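Local coordinates for protein Cwp19 (Clostridioides difficile, PDB 5OQ3) that probably hydrolyses glycosidic bonds of the bacterial cell wall through its glycoside hydrolase domain, and may also act as an N-acetylmuramoyl-L-alanine amidase, at residues A[55-67]-A[364-378]. Numbering follows the deposited sequence.
Sequences TDLLDKLKSVGIN and AKDIANSTSIQKDLK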
loop_
_atom_site.group_PDB
_atom_site.type_symbol
_atom_site.label_atom_id
_atom_site.label_comp_id
_atom_site.label_asym_id
_atom_site.label_seq_id
_atom_site.Cartn_x
_atom_site.Cartn_y
_atom_site.Cartn_z
ATOM N N THR A 55 16.672 -10.460 -7.970
ATOM C CA THR A 55 17.128 -10.013 -9.291
ATOM C C THR A 55 16.418 -10.742 -10.426
ATOM O O THR A 55 16.129 -10.168 -11.458
ATOM C CB THR A 55 18.664 -10.038 -9.455
ATOM O OG1 THR A 55 19.139 -11.339 -9.153
ATOM C CG2 THR A 55 19.311 -9.025 -8.538
ATOM N N ASP A 56 16.160 -12.022 -10.232
ATOM C CA ASP A 56 15.411 -12.771 -11.223
ATOM C C ASP A 56 13.997 -12.206 -11.386
ATOM O O ASP A 56 13.473 -12.116 -12.499
ATOM C CB ASP A 56 15.295 -14.246 -10.808
ATOM C CG ASP A 56 16.582 -15.053 -11.036
ATOM O OD1 ASP A 56 17.544 -14.568 -11.712
ATOM O OD2 ASP A 56 16.587 -16.217 -10.541
ATOM N N LEU A 57 13.385 -11.817 -10.275
ATOM C CA LEU A 57 12.056 -11.211 -10.309
ATOM C C LEU A 57 12.106 -9.872 -11.063
ATOM O O LEU A 57 11.315 -9.640 -11.971
ATOM C CB LEU A 57 11.467 -11.113 -8.914
ATOM C CG LEU A 57 10.094 -10.442 -8.773
ATOM C CD1 LEU A 57 9.050 -11.234 -9.568
ATOM C CD2 LEU A 57 9.699 -10.329 -7.318
ATOM N N LEU A 58 13.062 -9.005 -10.730
ATOM C CA LEU A 58 13.140 -7.745 -11.446
ATOM C C LEU A 58 13.374 -7.948 -12.926
ATOM O O LEU A 58 12.842 -7.201 -13.750
ATOM C CB LEU A 58 14.237 -6.891 -10.888
ATOM C CG LEU A 58 14.075 -6.329 -9.490
ATOM C CD1 LEU A 58 15.110 -5.253 -9.304
ATOM C CD2 LEU A 58 12.698 -5.721 -9.278
ATOM N N ASP A 59 14.220 -8.935 -13.268
ATOM C CA ASP A 59 14.482 -9.153 -14.683
ATOM C C ASP A 59 13.193 -9.506 -15.433
ATOM O O ASP A 59 12.957 -9.018 -16.528
ATOM C CB ASP A 59 15.481 -10.301 -14.899
ATOM C CG ASP A 59 16.908 -9.966 -14.505
ATOM O OD1 ASP A 59 17.269 -8.772 -14.416
ATOM O OD2 ASP A 59 17.687 -10.942 -14.360
ATOM N N LYS A 60 12.365 -10.343 -14.834
ATOM C CA LYS A 60 11.129 -10.751 -15.476
ATOM C C LYS A 60 10.167 -9.531 -15.573
ATOM O O LYS A 60 9.567 -9.302 -16.617
ATOM C CB LYS A 60 10.512 -11.929 -14.715
ATOM C CG LYS A 60 9.509 -12.771 -15.501
ATOM C CD LYS A 60 10.149 -13.777 -16.467
ATOM C CE LYS A 60 10.740 -15.052 -15.825
ATOM N NZ LYS A 60 9.738 -16.039 -15.311
ATOM N N LEU A 61 10.081 -8.723 -14.516
ATOM C CA LEU A 61 9.220 -7.535 -14.565
ATOM C C LEU A 61 9.694 -6.542 -15.635
ATOM O O LEU A 61 8.895 -6.048 -16.419
ATOM C CB LEU A 61 9.184 -6.875 -13.199
ATOM C CG LEU A 61 8.620 -7.702 -12.037
ATOM C CD1 LEU A 61 8.783 -6.959 -10.718
ATOM C CD2 LEU A 61 7.177 -8.068 -12.295
ATOM N N LYS A 62 11.002 -6.292 -15.674
ATOM C CA LYS A 62 11.529 -5.351 -16.636
ATOM C C LYS A 62 11.217 -5.829 -18.056
ATOM O O LYS A 62 10.887 -5.044 -18.947
ATOM C CB LYS A 62 13.016 -5.114 -16.444
ATOM C CG LYS A 62 13.523 -4.161 -17.489
ATOM C CD LYS A 62 14.799 -3.481 -17.177
ATOM C CE LYS A 62 15.039 -2.360 -18.173
ATOM N NZ LYS A 62 16.460 -1.955 -18.081
ATOM N N SER A 63 11.331 -7.143 -18.256
ATOM C CA SER A 63 11.108 -7.726 -19.579
ATOM C C SER A 63 9.726 -7.493 -20.168
ATOM O O SER A 63 9.578 -7.567 -21.398
ATOM C CB SER A 63 11.409 -9.237 -19.607
ATOM O OG SER A 63 10.326 -10.005 -19.087
ATOM N N VAL A 64 8.734 -7.204 -19.325
ATOM C CA VAL A 64 7.366 -6.927 -19.813
ATOM C C VAL A 64 6.991 -5.469 -19.780
ATOM O O VAL A 64 5.849 -5.127 -20.060
ATOM C CB VAL A 64 6.292 -7.786 -19.118
ATOM C CG1 VAL A 64 6.683 -9.254 -19.219
ATOM C CG2 VAL A 64 6.042 -7.376 -17.654
ATOM N N GLY A 65 7.931 -4.609 -19.393
ATOM C CA GLY A 65 7.691 -3.170 -19.389
ATOM C C GLY A 65 7.487 -2.523 -18.020
ATOM O O GLY A 65 7.240 -1.345 -17.934
ATOM N N ILE A 66 7.577 -3.282 -16.942
ATOM C CA ILE A 66 7.487 -2.685 -15.607
ATOM C C ILE A 66 8.670 -1.752 -15.373
ATOM O O ILE A 66 9.829 -2.099 -15.618
ATOM C CB ILE A 66 7.385 -3.766 -14.521
ATOM C CG1 ILE A 66 6.155 -4.633 -14.696
ATOM C CG2 ILE A 66 7.454 -3.179 -13.108
ATOM C CD1 ILE A 66 4.850 -3.890 -14.562
ATOM N N ASN A 67 8.349 -0.536 -14.919
ATOM C CA ASN A 67 9.347 0.497 -14.670
ATOM C C ASN A 67 9.500 0.917 -13.236
ATOM O O ASN A 67 10.391 1.718 -12.919
ATOM C CB ASN A 67 9.148 1.714 -15.589
ATOM C CG ASN A 67 7.807 2.428 -15.379
ATOM O OD1 ASN A 67 7.227 2.404 -14.289
ATOM N ND2 ASN A 67 7.306 3.082 -16.466
ATOM N N ALA A 364 3.499 -8.874 -8.310
ATOM C CA ALA A 364 4.649 -9.269 -9.120
ATOM C C ALA A 364 4.695 -10.748 -9.460
ATOM O O ALA A 364 5.032 -11.102 -10.607
ATOM C CB ALA A 364 5.926 -8.861 -8.421
ATOM N N LYS A 365 4.363 -11.619 -8.500
ATOM C CA LYS A 365 4.405 -13.053 -8.769
ATOM C C LYS A 365 3.490 -13.457 -9.924
ATOM O O LYS A 365 3.737 -14.460 -10.613
ATOM C CB LYS A 365 4.056 -13.852 -7.510
ATOM C CG LYS A 365 2.608 -13.790 -7.032
ATOM C CD LYS A 365 2.460 -14.711 -5.815
ATOM C CE LYS A 365 1.132 -14.553 -5.107
ATOM N NZ LYS A 365 -0.006 -14.984 -5.957
ATOM N N ASP A 366 2.374 -12.731 -10.063
ATOM C CA ASP A 366 1.420 -13.116 -11.106
ATOM C C ASP A 366 1.985 -12.880 -12.496
ATOM O O ASP A 366 1.753 -13.652 -13.396
ATOM C CB ASP A 366 0.104 -12.376 -10.914
ATOM C CG ASP A 366 -0.566 -12.747 -9.625
ATOM O OD1 ASP A 366 -0.895 -13.932 -9.412
ATOM O OD2 ASP A 366 -0.807 -11.845 -8.806
ATOM N N ILE A 367 2.757 -11.805 -12.631
ATOM C CA ILE A 367 3.485 -11.572 -13.866
ATOM C C ILE A 367 4.565 -12.647 -14.060
ATOM O O ILE A 367 4.658 -13.245 -15.155
ATOM C CB ILE A 367 4.131 -10.169 -13.851
ATOM C CG1 ILE A 367 3.056 -9.080 -13.817
ATOM C CG2 ILE A 367 4.990 -9.970 -15.096
ATOM C CD1 ILE A 367 3.553 -7.680 -13.523
ATOM N N ALA A 368 5.359 -12.863 -13.015
ATOM C CA ALA A 368 6.448 -13.862 -13.098
ATOM C C ALA A 368 5.973 -15.272 -13.456
ATOM O O ALA A 368 6.670 -15.983 -14.179
ATOM C CB ALA A 368 7.263 -13.877 -11.806
ATOM N N ASN A 369 4.804 -15.658 -12.942
ATOM C CA ASN A 369 4.331 -17.052 -13.041
ATOM C C ASN A 369 3.452 -17.319 -14.260
ATOM O O ASN A 369 3.057 -18.455 -14.479
ATOM C CB ASN A 369 3.525 -17.463 -11.788
ATOM C CG ASN A 369 4.354 -17.486 -10.515
ATOM O OD1 ASN A 369 5.578 -17.450 -10.560
ATOM N ND2 ASN A 369 3.674 -17.505 -9.358
ATOM N N SER A 370 3.113 -16.288 -15.035
ATOM C CA SER A 370 2.196 -16.442 -16.164
ATOM C C SER A 370 2.769 -15.921 -17.492
ATOM O O SER A 370 2.972 -14.713 -17.675
ATOM C CB SER A 370 0.907 -15.711 -15.876
ATOM O OG SER A 370 0.083 -15.732 -17.038
ATOM N N THR A 371 3.000 -16.828 -18.420
ATOM C CA THR A 371 3.406 -16.438 -19.754
ATOM C C THR A 371 2.342 -15.596 -20.493
ATOM O O THR A 371 2.687 -14.735 -21.296
ATOM C CB THR A 371 3.756 -17.673 -20.620
ATOM O OG1 THR A 371 2.664 -18.587 -20.583
ATOM C CG2 THR A 371 4.968 -18.381 -20.083
ATOM N N SER A 372 1.064 -15.857 -20.235
ATOM C CA SER A 372 -0.012 -15.085 -20.867
ATOM C C SER A 372 -0.070 -13.638 -20.381
ATOM O O SER A 372 -0.253 -12.709 -21.183
ATOM C CB SER A 372 -1.382 -15.765 -20.684
ATOM O OG SER A 372 -1.655 -16.080 -19.330
ATOM N N ILE A 373 0.092 -13.457 -19.067
ATOM C CA ILE A 373 0.154 -12.139 -18.517
ATOM C C ILE A 373 1.383 -11.400 -19.058
ATOM O O ILE A 373 1.291 -10.220 -19.433
ATOM C CB ILE A 373 0.127 -12.182 -16.963
ATOM C CG1 ILE A 373 -1.263 -12.572 -16.475
ATOM C CG2 ILE A 373 0.444 -10.797 -16.446
ATOM C CD1 ILE A 373 -1.400 -12.802 -14.971
ATOM N N GLN A 374 2.517 -12.081 -19.115
ATOM C CA GLN A 374 3.714 -11.485 -19.677
ATOM C C GLN A 374 3.485 -10.997 -21.104
ATOM O O GLN A 374 3.831 -9.873 -21.455
ATOM C CB GLN A 374 4.877 -12.462 -19.631
ATOM C CG GLN A 374 5.444 -12.675 -18.237
ATOM C CD GLN A 374 6.381 -13.854 -18.186
ATOM O OE1 GLN A 374 7.053 -14.151 -19.174
ATOM N NE2 GLN A 374 6.411 -14.560 -17.045
ATOM N N LYS A 375 2.881 -11.849 -21.920
ATOM C CA LYS A 375 2.617 -11.498 -23.313
ATOM C C LYS A 375 1.681 -10.274 -23.432
ATOM O O LYS A 375 1.911 -9.391 -24.266
ATOM C CB LYS A 375 2.009 -12.722 -24.038
ATOM C CG LYS A 375 1.706 -12.526 -25.512
ATOM C CD LYS A 375 1.387 -13.860 -26.193
ATOM C CE LYS A 375 0.012 -14.410 -25.838
ATOM N NZ LYS A 375 -1.026 -13.992 -26.829
ATOM N N ASP A 376 0.643 -10.231 -22.588
ATOM C CA ASP A 376 -0.311 -9.103 -22.599
ATOM C C ASP A 376 0.350 -7.795 -22.184
ATOM O O ASP A 376 0.178 -6.763 -22.875
ATOM C CB ASP A 376 -1.529 -9.417 -21.753
ATOM C CG ASP A 376 -2.489 -10.397 -22.446
ATOM O OD1 ASP A 376 -2.418 -10.562 -23.668
ATOM O OD2 ASP A 376 -3.336 -10.965 -21.763
ATOM N N LEU A 377 1.147 -7.823 -21.115
ATOM C CA LEU A 377 1.836 -6.608 -20.712
ATOM C C LEU A 377 2.872 -6.177 -21.751
ATOM O O LEU A 377 2.968 -4.990 -22.048
ATOM C CB LEU A 377 2.436 -6.738 -19.304
ATOM C CG LEU A 377 1.480 -6.286 -18.180
ATOM C CD1 LEU A 377 0.161 -7.022 -18.214
ATOM C CD2 LEU A 377 2.152 -6.422 -16.822
ATOM N N LYS A 378 3.617 -7.122 -22.330
ATOM C CA LYS A 378 4.526 -6.761 -23.428
ATOM C C LYS A 378 3.777 -6.035 -24.537
ATOM O O LYS A 378 4.253 -5.024 -25.056
ATOM C CB LYS A 378 5.235 -7.986 -24.016
ATOM C CG LYS A 378 6.442 -8.406 -23.215
ATOM C CD LYS A 378 7.205 -9.544 -23.884
ATOM C CE LYS A 378 7.844 -10.443 -22.839
ATOM N NZ LYS A 378 8.507 -11.633 -23.434
HETATM O O HOH W 1 7.880 -17.121 -16.947
HETATM O O HOH W 2 9.486 -12.252 -20.213
#
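Val64, at the C-terminal end of helix 47-63, is wedged between the two short helices of 364-378, CG1 toward Gln374 and CG2 toward Ile367 and Leu377. Its CG1 lies 3.7 Å from Gln374 CB, the two side chains crossing at about a right angle, while CG2 meets Ile367 CG2 at 3.8 Å. Ile367 in turn points at the first helix: its CD1 packs 3.8 Å from Leu61 CD2, again nearly perpendicular, and meets Ile66 CD1 tip to tip. One turn back, Leu57 holds CG anti to its backbone N (chi1 177°), directing the branch end toward 364-369, where CD1 lies 3.9 Å from Ala368 CB and also touches Ala364; the axes of helices 55-63 and 364-369 cross here at 75°.

Polar groups border this apolar layer. The Gln374 amide donates from NE2 to Ile367 O (2.9 Å), which lies in the amide plane, so the group is fixed against the preceding helix. In one of its two conformers Lys60, bent along its chain, lays CD beside that amide and bonds weakly from NZ to Ala368 O, and one water links NZ to Gln374 NE2; a second joins Ser63 OG to Gln374 OE1. Gly65 ends the first helix in a Schellman motif. With Leu57 and Leu61 also touching strand 27-32, the contact joins the first and last helical elements of the closed eight-stranded TIM barrel.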